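Local coordinates for protein 4-hydroxybenzoyl-CoA thioesterase (Pseudomonas sp. CBS3, PDB 1LO7) that hydrolyses 4-hydroxybenzoyl-CoA to 4-hydroxybenzoate and coenzyme A, the last step in the degradation of 4-chlorobenzoate to 4-hydroxybenzoate, at residues Gly20-Tyr24 with Pro25-Arg29; Ala34-Asn37 with Tyr38-Cys42; Glu86-Arg89 with Lys90-Val93. All blocks are in the same frame, centred on the assembly; numbering follows the deposited sequence.

Interaction 1 of 3, residues Gly20-Tyr24 with Pro25-Arg29; sequences GIVWY and PNYHR. Unlike the reference sequence in segment 20-24: Tyr24 (reference Phe). With 4CO (4-hydroxyphenacyl coenzyme A), chain B.
Tyr24, whose ring has Pro25 CD over one face, donates an almost straight bond from its backbone N, 172° at the hydrogen, to the ketone oxygen O1B of the 4-hydroxyphenacyl coenzyme A, 2.9 Å away. This active-site corner is where the long helix 25-41 of the hot-dog fold starts. In the thioester substrate a backbone N-H at this helix start would probably polarise the carbonyl, consistent with an oxyanion-hole role. Tyr24, a phenylalanine in the reference sequence, also meets O1B with the edge of its ring. Asn26 N bonds to Trp23 O at 3.0 Å; the bond from Tyr27 N to Tyr24 O is more bent, 130° at the hydrogen.

Pro25 CD touches two aromatic faces at once. It lies 3.5 Å from the centroid of the five-membered ring of Trp23 and, nearer the rim, 3.7 Å from that of Tyr24. Both are CH-pi contacts. Trp23 turns its indole to the proline because CG is anti to the backbone N (chi1 -176°), while its NE1 is hydrogen-bonded to Asp32 of the second subunit.

On Tyr27, Val22 CG1 sits over one face, 4.1 Å from the centroid. At the edge of that ring, in its plane, a water lies 3.1 Å from Tyr27 OH and donates to the pantetheine oxygen O5P of the ligand at 2.8 Å.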
loop_
_atom_site.group_PDB
_atom_site.type_symbol
_atom_site.label_atom_id
_atom_site.label_comp_id
_atom_site.label_asym_id
_atom_site.label_seq_id
_atom_site.Cartn_x
_atom_site.Cartn_y
_atom_site.Cartn_z
ATOM N N GLY A 20 10.181 12.792 -2.536
ATOM C CA GLY A 20 10.645 12.239 -3.811
ATOM C C GLY A 20 11.472 10.945 -3.812
ATOM O O GLY A 20 12.070 10.605 -4.848
ATOM N N ILE A 21 11.493 10.243 -2.703
ATOM C CA ILE A 21 12.247 9.004 -2.621
ATOM C C ILE A 21 11.343 7.869 -2.162
ATOM O O ILE A 21 10.231 8.150 -1.687
ATOM C CB ILE A 21 13.460 9.113 -1.676
ATOM C CG1 ILE A 21 12.982 9.566 -0.286
ATOM C CG2 ILE A 21 14.465 10.128 -2.293
ATOM C CD1 ILE A 21 14.097 9.620 0.776
ATOM N N VAL A 22 11.804 6.647 -2.274
ATOM C CA VAL A 22 10.981 5.506 -1.856
ATOM C C VAL A 22 10.495 5.649 -0.421
ATOM O O VAL A 22 11.307 5.829 0.480
ATOM C CB VAL A 22 11.705 4.184 -1.940
ATOM C CG1 VAL A 22 10.711 3.084 -1.551
ATOM C CG2 VAL A 22 12.143 3.906 -3.338
ATOM N N TRP A 23 9.183 5.535 -0.222
ATOM C CA TRP A 23 8.601 5.587 1.112
ATOM C C TRP A 23 8.953 4.238 1.729
ATOM O O TRP A 23 8.638 3.210 1.182
ATOM C CB TRP A 23 7.084 5.788 1.004
ATOM C CG TRP A 23 6.449 5.949 2.362
ATOM C CD1 TRP A 23 6.883 6.716 3.406
ATOM C CD2 TRP A 23 5.255 5.324 2.790
ATOM N NE1 TRP A 23 6.030 6.622 4.481
ATOM C CE2 TRP A 23 5.016 5.759 4.123
ATOM C CE3 TRP A 23 4.381 4.438 2.186
ATOM C CZ2 TRP A 23 3.898 5.319 4.830
ATOM C CZ3 TRP A 23 3.272 4.011 2.891
ATOM C CH2 TRP A 23 3.026 4.477 4.191
ATOM N N TYR A 24 9.651 4.239 2.851
ATOM C CA TYR A 24 10.139 2.988 3.454
ATOM C C TYR A 24 9.300 1.708 3.570
ATOM O O TYR A 24 9.830 0.606 3.395
ATOM C CB TYR A 24 11.080 3.166 4.654
ATOM C CG TYR A 24 10.342 3.171 5.962
ATOM C CD1 TYR A 24 10.193 1.987 6.681
ATOM C CD2 TYR A 24 9.797 4.359 6.451
ATOM C CE1 TYR A 24 9.536 1.993 7.910
ATOM C CE2 TYR A 24 9.141 4.385 7.678
ATOM C CZ TYR A 24 9.023 3.198 8.398
ATOM O OH TYR A 24 8.367 3.203 9.596
ATOM N N PRO A 25 8.011 1.828 3.874
ATOM C CA PRO A 25 7.247 0.600 3.981
ATOM C C PRO A 25 7.270 -0.190 2.677
ATOM O O PRO A 25 7.130 -1.417 2.669
ATOM C CB PRO A 25 5.881 0.997 4.459
ATOM C CG PRO A 25 6.107 2.349 5.142
ATOM C CD PRO A 25 7.256 3.010 4.397
ATOM N N ASN A 26 7.488 0.504 1.565
ATOM C CA ASN A 26 7.586 -0.157 0.263
ATOM C C ASN A 26 8.734 -1.154 0.218
ATOM O O ASN A 26 8.613 -2.228 -0.398
ATOM C CB ASN A 26 7.602 0.823 -0.933
ATOM C CG ASN A 26 6.265 1.528 -1.009
ATOM O OD1 ASN A 26 5.234 0.867 -0.888
ATOM N ND2 ASN A 26 6.242 2.852 -1.146
ATOM N N TYR A 27 9.882 -0.821 0.860
ATOM C CA TYR A 27 10.969 -1.775 0.882
ATOM C C TYR A 27 10.502 -3.081 1.551
ATOM O O TYR A 27 10.797 -4.177 1.108
ATOM C CB TYR A 27 12.200 -1.276 1.663
ATOM C CG TYR A 27 12.941 -0.176 0.932
ATOM C CD1 TYR A 27 13.646 -0.473 -0.235
ATOM C CD2 TYR A 27 12.953 1.136 1.398
ATOM C CE1 TYR A 27 14.350 0.526 -0.909
ATOM C CE2 TYR A 27 13.647 2.148 0.733
ATOM C CZ TYR A 27 14.343 1.833 -0.429
ATOM O OH TYR A 27 15.016 2.816 -1.124
ATOM N N HIS A 28 9.731 -2.978 2.633
ATOM C CA HIS A 28 9.268 -4.194 3.284
ATOM C C HIS A 28 8.344 -4.995 2.356
ATOM O O HIS A 28 8.352 -6.207 2.375
ATOM C CB HIS A 28 8.579 -3.849 4.632
ATOM C CG HIS A 28 9.581 -3.265 5.571
ATOM N ND1 HIS A 28 10.583 -4.067 6.169
ATOM C CD2 HIS A 28 9.740 -1.968 6.001
ATOM C CE1 HIS A 28 11.319 -3.237 6.949
ATOM N NE2 HIS A 28 10.829 -1.980 6.867
ATOM N N ARG A 29 7.530 -4.304 1.514
ATOM C CA ARG A 29 6.667 -5.023 0.577
ATOM C C ARG A 29 7.595 -5.807 -0.335
ATOM O O ARG A 29 7.355 -6.973 -0.597
ATOM C CB ARG A 29 5.908 -4.036 -0.352
ATOM C CG ARG A 29 4.709 -3.357 0.265
ATOM C CD ARG A 29 3.642 -3.052 -0.799
ATOM N NE ARG A 29 4.121 -2.088 -1.768
ATOM C CZ ARG A 29 4.508 -2.364 -3.010
ATOM N NH1 ARG A 29 4.457 -3.591 -3.466
ATOM N NH2 ARG A 29 4.947 -1.378 -3.829
HETATM N N1A 4CO B . 22.364 2.679 12.300
HETATM C C2A 4CO B . 22.429 3.668 13.242
HETATM N N3A 4CO B . 22.607 4.948 13.041
HETATM C C4A 4CO B . 22.711 5.246 11.728
HETATM C C5A 4CO B . 22.678 4.352 10.672
HETATM C C6A 4CO B . 22.484 2.999 10.989
HETATM N N6A 4CO B . 22.423 2.055 10.074
HETATM N N7A 4CO B . 22.839 5.011 9.456
HETATM C C8A 4CO B . 22.983 6.299 9.791
HETATM N N9A 4CO B . 22.936 6.489 11.148
HETATM C C1D 4CO B . 23.144 7.735 11.893
HETATM C C2D 4CO B . 24.603 8.178 11.854
HETATM O O2D 4CO B . 25.402 7.450 12.789
HETATM C C3D 4CO B . 24.436 9.619 12.303
HETATM O O3D 4CO B . 24.015 9.669 13.643
HETATM P P3D 4CO B . 24.712 10.606 14.708
HETATM O O7A 4CO B . 25.881 9.894 15.180
HETATM O O8A 4CO B . 25.061 11.890 14.093
HETATM O O9A 4CO B . 23.688 10.824 15.855
HETATM C C4D 4CO B . 23.212 9.988 11.471
HETATM O O4D 4CO B . 22.523 8.732 11.185
HETATM C C5D 4CO B . 23.443 10.796 10.228
HETATM O O5D 4CO B . 24.122 9.959 9.288
HETATM P P1A 4CO B . 25.403 10.538 8.553
HETATM O O1A 4CO B . 25.947 9.361 7.860
HETATM O O2A 4CO B . 26.343 11.140 9.471
HETATM O O3A 4CO B . 24.980 11.638 7.589
HETATM P P2A 4CO B . 24.566 11.587 6.041
HETATM O O4A 4CO B . 24.059 12.937 5.712
HETATM O O5A 4CO B . 25.765 11.307 5.254
HETATM O O6A 4CO B . 23.586 10.317 5.672
HETATM C CBP 4CO B . 21.371 9.848 5.084
HETATM C CCP 4CO B . 22.289 10.337 6.207
HETATM C CDP 4CO B . 21.499 10.737 3.835
HETATM C CEP 4CO B . 19.936 9.765 5.586
HETATM C CAP 4CO B . 21.856 8.503 4.518
HETATM O OAP 4CO B . 21.933 7.529 5.560
HETATM C C9P 4CO B . 20.791 7.875 3.621
HETATM O O9P 4CO B . 20.483 8.406 2.575
HETATM N N8P 4CO B . 20.113 6.693 4.118
HETATM C C7P 4CO B . 18.958 6.322 3.291
HETATM C C6P 4CO B . 17.659 6.967 3.796
HETATM C C5P 4CO B . 16.470 6.261 3.133
HETATM O O5P 4CO B . 16.346 6.180 1.916
HETATM N N4P 4CO B . 15.524 5.741 4.091
HETATM C C3P 4CO B . 14.435 4.954 3.529
HETATM C C2P 4CO B . 13.403 5.827 2.864
HETATM S S1P 4CO B . 13.132 7.406 3.668
HETATM O O1B 4CO B . 9.968 6.805 4.212
HETATM C C1B 4CO B . 10.545 7.866 4.051
HETATM C C2B 4CO B . 10.277 8.985 4.963
HETATM C C3B 4CO B . 10.946 10.216 4.752
HETATM C C4B 4CO B . 10.685 11.293 5.595
HETATM C C5B 4CO B . 9.738 11.155 6.631
HETATM O O2B 4CO B . 9.411 12.253 7.455
HETATM C C6B 4CO B . 9.092 9.906 6.847
HETATM C C7B 4CO B . 9.363 8.811 6.003
HETATM C CB 4CO B . 11.551 8.034 2.974
HETATM O O HOH W 1 14.702 5.767 -0.299
#

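Interaction 2 of 3, residues Ala34-Asn37 with Tyr38-Cys42; sequences ASRN and YFIKC
Ser35 O approaches Phe39 CD2 obliquely at 3.2 Å and touches Tyr38 CB at 3.3 Å. The two rings also touch each other, Tyr38 CD2 standing over one face of Phe39, toward its rim, while Phe39 CE1 meets the edge of Tyr38 in plane. Cys42 SG covers a face of Tyr38, 3.9 Å above the plane and offset toward the rim.

Ser35 with Phe39, Arg36 with Ile40, Asn37 with Lys41 and Tyr38 with Cys42 are i to i+4 pairs of an alpha helix, in the last turns of helix 25-41. Ile40 N to Arg36 O and Lys41 N to Asn37 O are sound helical hydrogen bonds, whereas Phe39 N to Ser35 O, at 3.4 Å, is weak. Arg36 runs alongside Ile40, bringing NH1 to 3.8 Å from CG1, and its NH2 forms salt bridges with Asp75 and Glu12 of the fourth subunit.

With CG anti to the backbone N (chi1 179°), Asn37 lets OD1 receive Lys41 NZ at 2.9 Å, from a direction tilted off the amide plane; the lysine chain bends twice to get there. An alanine here is likely to leave the Lys41 ammonium without this acceptor and its chain freer to swing.

Ala34 and Tyr38 touch strands 77-87 and 91-101, Phe39 touches 91-101, Asn37 and Lys41 lie on Ile5 of strand 4-10, and helix 134-140 reaches Tyr38, Phe39 and Cys42 through Cys140.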
loop_
_atom_site.group_PDB
_atom_site.type_symbol
_atom_site.label_atom_id
_atom_site.label_comp_id
_atom_site.label_asym_id
_atom_site.label_seq_id
_atom_site.Cartn_x
_atom_site.Cartn_y
_atom_site.Cartn_z
ATOM N N ALA A 34 10.448 -10.799 -2.082
ATOM C CA ALA A 34 11.724 -11.501 -2.322
ATOM C C ALA A 34 11.822 -12.746 -1.415
ATOM O O ALA A 34 12.385 -13.759 -1.772
ATOM C CB ALA A 34 12.907 -10.581 -2.045
ATOM N N SER A 35 11.285 -12.663 -0.197
ATOM C CA SER A 35 11.318 -13.811 0.736
ATOM C C SER A 35 10.580 -15.031 0.155
ATOM O O SER A 35 11.034 -16.185 0.207
ATOM C CB SER A 35 10.630 -13.403 2.051
ATOM O OG SER A 35 10.391 -14.532 2.897
ATOM N N ARG A 36 9.397 -14.754 -0.389
ATOM C CA ARG A 36 8.564 -15.810 -0.937
ATOM C C ARG A 36 9.152 -16.304 -2.243
ATOM O O ARG A 36 9.096 -17.505 -2.537
ATOM C CB ARG A 36 7.145 -15.317 -1.164
ATOM C CG ARG A 36 6.144 -16.472 -1.213
ATOM C CD ARG A 36 4.713 -15.963 -1.363
ATOM N NE ARG A 36 4.514 -15.259 -2.658
ATOM C CZ ARG A 36 4.262 -15.870 -3.822
ATOM N NH1 ARG A 36 4.136 -17.181 -3.940
ATOM N NH2 ARG A 36 4.127 -15.124 -4.913
ATOM N N ASN A 37 9.679 -15.358 -3.032
ATOM C CA ASN A 37 10.296 -15.691 -4.307
ATOM C C ASN A 37 11.446 -16.689 -4.094
ATOM O O ASN A 37 11.707 -17.609 -4.914
ATOM C CB ASN A 37 10.824 -14.400 -4.998
ATOM C CG ASN A 37 11.513 -14.738 -6.341
ATOM O OD1 ASN A 37 10.822 -15.062 -7.342
ATOM N ND2 ASN A 37 12.836 -14.694 -6.366
ATOM N N TYR A 38 12.172 -16.487 -2.975
ATOM C CA TYR A 38 13.294 -17.380 -2.648
ATOM C C TYR A 38 12.771 -18.788 -2.503
ATOM O O TYR A 38 13.268 -19.710 -3.116
ATOM C CB TYR A 38 13.898 -16.937 -1.302
ATOM C CG TYR A 38 14.935 -17.884 -0.764
ATOM C CD1 TYR A 38 16.273 -17.791 -1.163
ATOM C CD2 TYR A 38 14.570 -18.864 0.160
ATOM C CE1 TYR A 38 17.237 -18.667 -0.654
ATOM C CE2 TYR A 38 15.514 -19.750 0.685
ATOM C CZ TYR A 38 16.841 -19.644 0.267
ATOM O OH TYR A 38 17.736 -20.536 0.801
ATOM N N PHE A 39 11.730 -18.966 -1.690
ATOM C CA PHE A 39 11.204 -20.302 -1.507
ATOM C C PHE A 39 10.635 -20.888 -2.803
ATOM O O PHE A 39 10.851 -22.089 -3.066
ATOM C CB PHE A 39 10.127 -20.301 -0.392
ATOM C CG PHE A 39 10.755 -20.036 0.956
ATOM C CD1 PHE A 39 11.723 -20.915 1.429
ATOM C CD2 PHE A 39 10.417 -18.928 1.746
ATOM C CE1 PHE A 39 12.340 -20.716 2.666
ATOM C CE2 PHE A 39 11.036 -18.706 2.982
ATOM C CZ PHE A 39 11.991 -19.612 3.449
ATOM N N ILE A 40 9.895 -20.064 -3.605
ATOM C CA ILE A 40 9.317 -20.579 -4.857
ATOM C C ILE A 40 10.429 -21.038 -5.806
ATOM O O ILE A 40 10.345 -22.121 -6.431
ATOM C CB ILE A 40 8.403 -19.559 -5.539
ATOM C CG1 ILE A 40 7.118 -19.329 -4.743
ATOM C CG2 ILE A 40 8.100 -19.932 -6.992
ATOM C CD1 ILE A 40 6.148 -20.516 -4.735
ATOM N N LYS A 41 11.474 -20.223 -5.884
ATOM C CA LYS A 41 12.567 -20.562 -6.752
ATOM C C LYS A 41 13.297 -21.767 -6.249
ATOM O O LYS A 41 13.882 -22.511 -7.033
ATOM C CB LYS A 41 13.486 -19.374 -6.997
ATOM C CG LYS A 41 12.779 -18.275 -7.811
ATOM C CD LYS A 41 12.502 -18.703 -9.263
ATOM C CE LYS A 41 12.035 -17.571 -10.175
ATOM N NZ LYS A 41 10.911 -16.871 -9.562
ATOM N N CYS A 42 13.286 -21.959 -4.933
ATOM C CA CYS A 42 13.956 -23.117 -4.363
ATOM C C CYS A 42 13.141 -24.406 -4.560
ATOM O O CYS A 42 13.615 -25.503 -4.266
ATOM C CB CYS A 42 14.347 -22.929 -2.893
ATOM S SG CYS A 42 15.800 -21.858 -2.760
#

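Interaction 3 of 3, residues Glu86-Arg89 with Lys90-Val93; sequences EWRR and KSFV. With 4CO (4-hydroxyphenacyl coenzyme A), chain C.
Successive backbone N-H groups of Arg89, Lys90 and Ser91 converge on the 3'-phosphate of the coenzyme A ribose. Arg89 N donates to the phosphate oxygen O9A at 2.8 Å and Ser91 N to the same atom at 2.9 Å. Lys90 N aims chiefly at O8A, 2.8 Å away, with a weaker share to O9A. Ser91 OG stands 2.7 Å from O9A. It occupies the position between the backbone N and the carbonyl carbon (chi1 61°), which turns it to the ligand. The extended chain of Lys90, a substrate-binding residue, passes the ribose with its CD near C5D.

The loop that presents these groups is the turn of the beta hairpin between strands 77-87 and 91-101, closed by Arg88 N to Ser91 O at 3.0 Å and, farther along, by Val93 N to Glu86 O.

In the next shell, the Arg88 guanidinium has Val93 CG2 centrally over one face, 3.6 Å from CZ, and Glu86 and a water at its edge. Arg88 NE makes a salt bridge with Glu86 OE1 at 2.7 Å, although the hydrogen bonds from the guanidinium to this carboxylate are weak. NH1 donates to the water, which in turn donates to Ser91 OG. Arg89 pairs with Glu131. On the other face of the hairpin, Trp87 CE3 packs on Phe92 CB at 3.7 Å, the two ring planes turned 56° apart.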
loop_
_atom_site.group_PDB
_atom_site.type_symbol
_atom_site.label_atom_id
_atom_site.label_comp_id
_atom_site.label_asym_id
_atom_site.label_seq_id
_atom_site.Cartn_x
_atom_site.Cartn_y
_atom_site.Cartn_z
ATOM N N GLU A 86 20.822 -18.469 8.498
ATOM C CA GLU A 86 20.915 -19.494 9.532
ATOM C C GLU A 86 19.597 -20.205 9.773
ATOM O O GLU A 86 18.501 -19.596 9.780
ATOM C CB GLU A 86 21.360 -18.756 10.825
ATOM C CG GLU A 86 21.400 -19.611 12.120
ATOM C CD GLU A 86 21.622 -18.737 13.351
ATOM O OE1 GLU A 86 21.339 -19.066 14.467
ATOM O OE2 GLU A 86 22.112 -17.558 13.063
ATOM N N TRP A 87 19.697 -21.528 9.961
ATOM C CA TRP A 87 18.530 -22.380 10.273
ATOM C C TRP A 87 18.655 -22.639 11.772
ATOM O O TRP A 87 19.692 -23.090 12.286
ATOM C CB TRP A 87 18.529 -23.727 9.536
ATOM C CG TRP A 87 18.497 -23.687 8.031
ATOM C CD1 TRP A 87 19.525 -24.031 7.202
ATOM C CD2 TRP A 87 17.381 -23.389 7.199
ATOM N NE1 TRP A 87 19.140 -23.918 5.906
ATOM C CE2 TRP A 87 17.822 -23.529 5.865
ATOM C CE3 TRP A 87 16.059 -23.021 7.446
ATOM C CZ2 TRP A 87 16.958 -23.295 4.783
ATOM C CZ3 TRP A 87 15.213 -22.775 6.366
ATOM C CH2 TRP A 87 15.667 -22.922 5.057
ATOM N N ARG A 88 17.597 -22.336 12.490
ATOM C CA ARG A 88 17.564 -22.489 13.898
ATOM C C ARG A 88 16.728 -23.682 14.196
ATOM O O ARG A 88 17.053 -24.731 13.669
ATOM C CB ARG A 88 17.167 -21.192 14.607
ATOM C CG ARG A 88 18.243 -20.130 14.379
ATOM C CD ARG A 88 17.862 -18.739 14.889
ATOM N NE ARG A 88 18.984 -17.794 14.763
ATOM C CZ ARG A 88 18.946 -16.533 15.184
ATOM N NH1 ARG A 88 17.876 -16.024 15.768
ATOM N NH2 ARG A 88 20.044 -15.775 15.016
ATOM N N ARG A 89 15.708 -23.566 15.026
ATOM C CA ARG A 89 14.902 -24.751 15.283
ATOM C C ARG A 89 13.595 -24.498 14.571
ATOM O O ARG A 89 13.324 -25.080 13.518
ATOM C CB ARG A 89 14.699 -25.039 16.774
ATOM C CG ARG A 89 13.803 -26.261 17.000
ATOM C CD ARG A 89 13.856 -26.763 18.438
ATOM N NE ARG A 89 13.608 -28.200 18.543
ATOM C CZ ARG A 89 12.380 -28.732 18.580
ATOM N NH1 ARG A 89 11.289 -27.974 18.532
ATOM N NH2 ARG A 89 12.222 -30.054 18.668
ATOM N N LYS A 90 12.790 -23.597 15.130
ATOM C CA LYS A 90 11.528 -23.262 14.487
ATOM C C LYS A 90 11.688 -22.006 13.634
ATOM O O LYS A 90 10.832 -21.662 12.815
ATOM C CB LYS A 90 10.465 -22.968 15.511
ATOM C CG LYS A 90 10.055 -24.174 16.276
ATOM C CD LYS A 90 8.743 -23.936 17.006
ATOM C CE LYS A 90 8.328 -25.156 17.794
ATOM N NZ LYS A 90 7.366 -24.791 18.817
ATOM N N SER A 91 12.793 -21.299 13.793
ATOM C CA SER A 91 12.977 -20.071 13.026
ATOM C C SER A 91 14.140 -20.122 12.086
ATOM O O SER A 91 14.962 -21.020 12.163
ATOM C CB SER A 91 13.208 -18.890 13.982
ATOM O OG SER A 91 14.399 -19.070 14.780
ATOM N N PHE A 92 14.233 -19.115 11.220
ATOM C CA PHE A 92 15.357 -19.030 10.311
ATOM C C PHE A 92 15.608 -17.533 10.056
ATOM O O PHE A 92 14.689 -16.699 10.175
ATOM C CB PHE A 92 15.118 -19.848 9.024
ATOM C CG PHE A 92 13.901 -19.382 8.230
ATOM C CD1 PHE A 92 12.649 -19.996 8.397
ATOM C CD2 PHE A 92 13.985 -18.316 7.319
ATOM C CE1 PHE A 92 11.519 -19.567 7.691
ATOM C CE2 PHE A 92 12.863 -17.883 6.598
ATOM C CZ PHE A 92 11.622 -18.512 6.776
ATOM N N VAL A 93 16.833 -17.224 9.714
ATOM C CA VAL A 93 17.216 -15.854 9.458
ATOM C C VAL A 93 17.365 -15.755 7.972
ATOM O O VAL A 93 18.147 -16.490 7.376
ATOM C CB VAL A 93 18.550 -15.497 10.157
ATOM C CG1 VAL A 93 18.939 -14.054 9.798
ATOM C CG2 VAL A 93 18.515 -15.663 11.694
HETATM N N1A 4CO C . 13.499 -12.600 17.822
HETATM C C2A 4CO C . 14.087 -13.770 17.430
HETATM N N3A 4CO C . 13.522 -14.943 17.306
HETATM C C4A 4CO C . 12.205 -14.905 17.599
HETATM C C5A 4CO C . 11.482 -13.803 18.021
HETATM C C6A 4CO C . 12.177 -12.588 18.125
HETATM N N6A 4CO C . 11.601 -11.467 18.505
HETATM N N7A 4CO C . 10.151 -14.137 18.254
HETATM C C8A 4CO C . 10.085 -15.447 17.984
HETATM N N9A 4CO C . 11.299 -15.960 17.608
HETATM C C1D 4CO C . 11.640 -17.357 17.324
HETATM C C2D 4CO C . 11.644 -18.206 18.592
HETATM O O2D 4CO C . 12.850 -18.032 19.341
HETATM C C3D 4CO C . 11.600 -19.588 17.965
HETATM O O3D 4CO C . 12.796 -19.852 17.276
HETATM P P3D 4CO C . 13.594 -21.203 17.467
HETATM O O7A 4CO C . 14.404 -21.038 18.657
HETATM O O8A 4CO C . 12.659 -22.325 17.590
HETATM O O9A 4CO C . 14.483 -21.384 16.207
HETATM C C4D 4CO C . 10.551 -19.328 16.889
HETATM O O4D 4CO C . 10.587 -17.892 16.626
HETATM C C5D 4CO C . 9.157 -19.814 17.154
HETATM O O5D 4CO C . 8.614 -19.015 18.208
HETATM P P1A 4CO C . 7.898 -19.751 19.417
HETATM O O1A 4CO C . 7.677 -18.663 20.382
HETATM O O2A 4CO C . 8.691 -20.832 19.956
HETATM O O3A 4CO C . 6.596 -20.374 18.933
HETATM P P2A 4CO C . 5.101 -19.794 18.878
HETATM O O4A 4CO C . 4.311 -20.785 18.117
HETATM O O5A 4CO C . 4.593 -19.706 20.246
HETATM O O6A 4CO C . 5.028 -18.233 18.362
HETATM C CBP 4CO C . 4.348 -16.964 16.519
HETATM C CCP 4CO C . 5.368 -17.988 17.023
HETATM C CDP 4CO C . 2.911 -17.490 16.669
HETATM C CEP 4CO C . 4.672 -16.573 15.083
HETATM C CAP 4CO C . 4.292 -15.737 17.445
HETATM O OAP 4CO C . 5.586 -15.142 17.555
HETATM C C9P 4CO C . 3.511 -14.598 16.792
HETATM O O9P 4CO C . 2.323 -14.716 16.580
HETATM N N8P 4CO C . 4.263 -13.437 16.357
HETATM C C7P 4CO C . 3.458 -12.524 15.538
HETATM C C6P 4CO C . 3.575 -12.841 14.040
HETATM C C5P 4CO C . 3.024 -11.655 13.241
HETATM O O5P 4CO C . 1.887 -11.224 13.399
HETATM N N4P 4CO C . 3.972 -11.134 12.285
HETATM C C3P 4CO C . 3.554 -9.931 11.581
HETATM C C2P 4CO C . 2.530 -10.235 10.519
HETATM S S1P 4CO C . 2.764 -11.803 9.684
HETATM O O1B 4CO C . 3.077 -10.414 6.745
HETATM C C1B 4CO C . 2.666 -11.521 7.046
HETATM C C2B 4CO C . 3.145 -12.698 6.312
HETATM C C3B 4CO C . 2.646 -13.976 6.665
HETATM C C4B 4CO C . 3.075 -15.099 5.962
HETATM C C5B 4CO C . 3.978 -14.950 4.890
HETATM O O2B 4CO C . 4.374 -16.066 4.124
HETATM C C6B 4CO C . 4.491 -13.663 4.562
HETATM C C7B 4CO C . 4.068 -12.527 5.279
HETATM C CB 4CO C . 1.721 -11.706 8.175
HETATM O O HOH W 2 15.350 -17.106 16.402
#

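In the fold
Interactions 1 and 2 share helix 25-41, one at its start and one toward its far end, with centres about 21 Å apart. Interaction 3 touches interaction 2 directly, Phe39 CZ meeting Phe92 CZ at 3.5 Å, but its centre is about 27 Å from that of interaction 1, on the opposite side of the chain's centre. One ligand spans two subunits: its ketone meets 20-29 of one chain, its phosphate Arg89, Lys90 and Ser91 of the other, so each site combines two chains. The side chain of catalytic Asp17 is about 4 Å from that of Trp23, while the side chains of Arg36 in interaction 2 and substrate-binding Trp47 are about 3 Å apart.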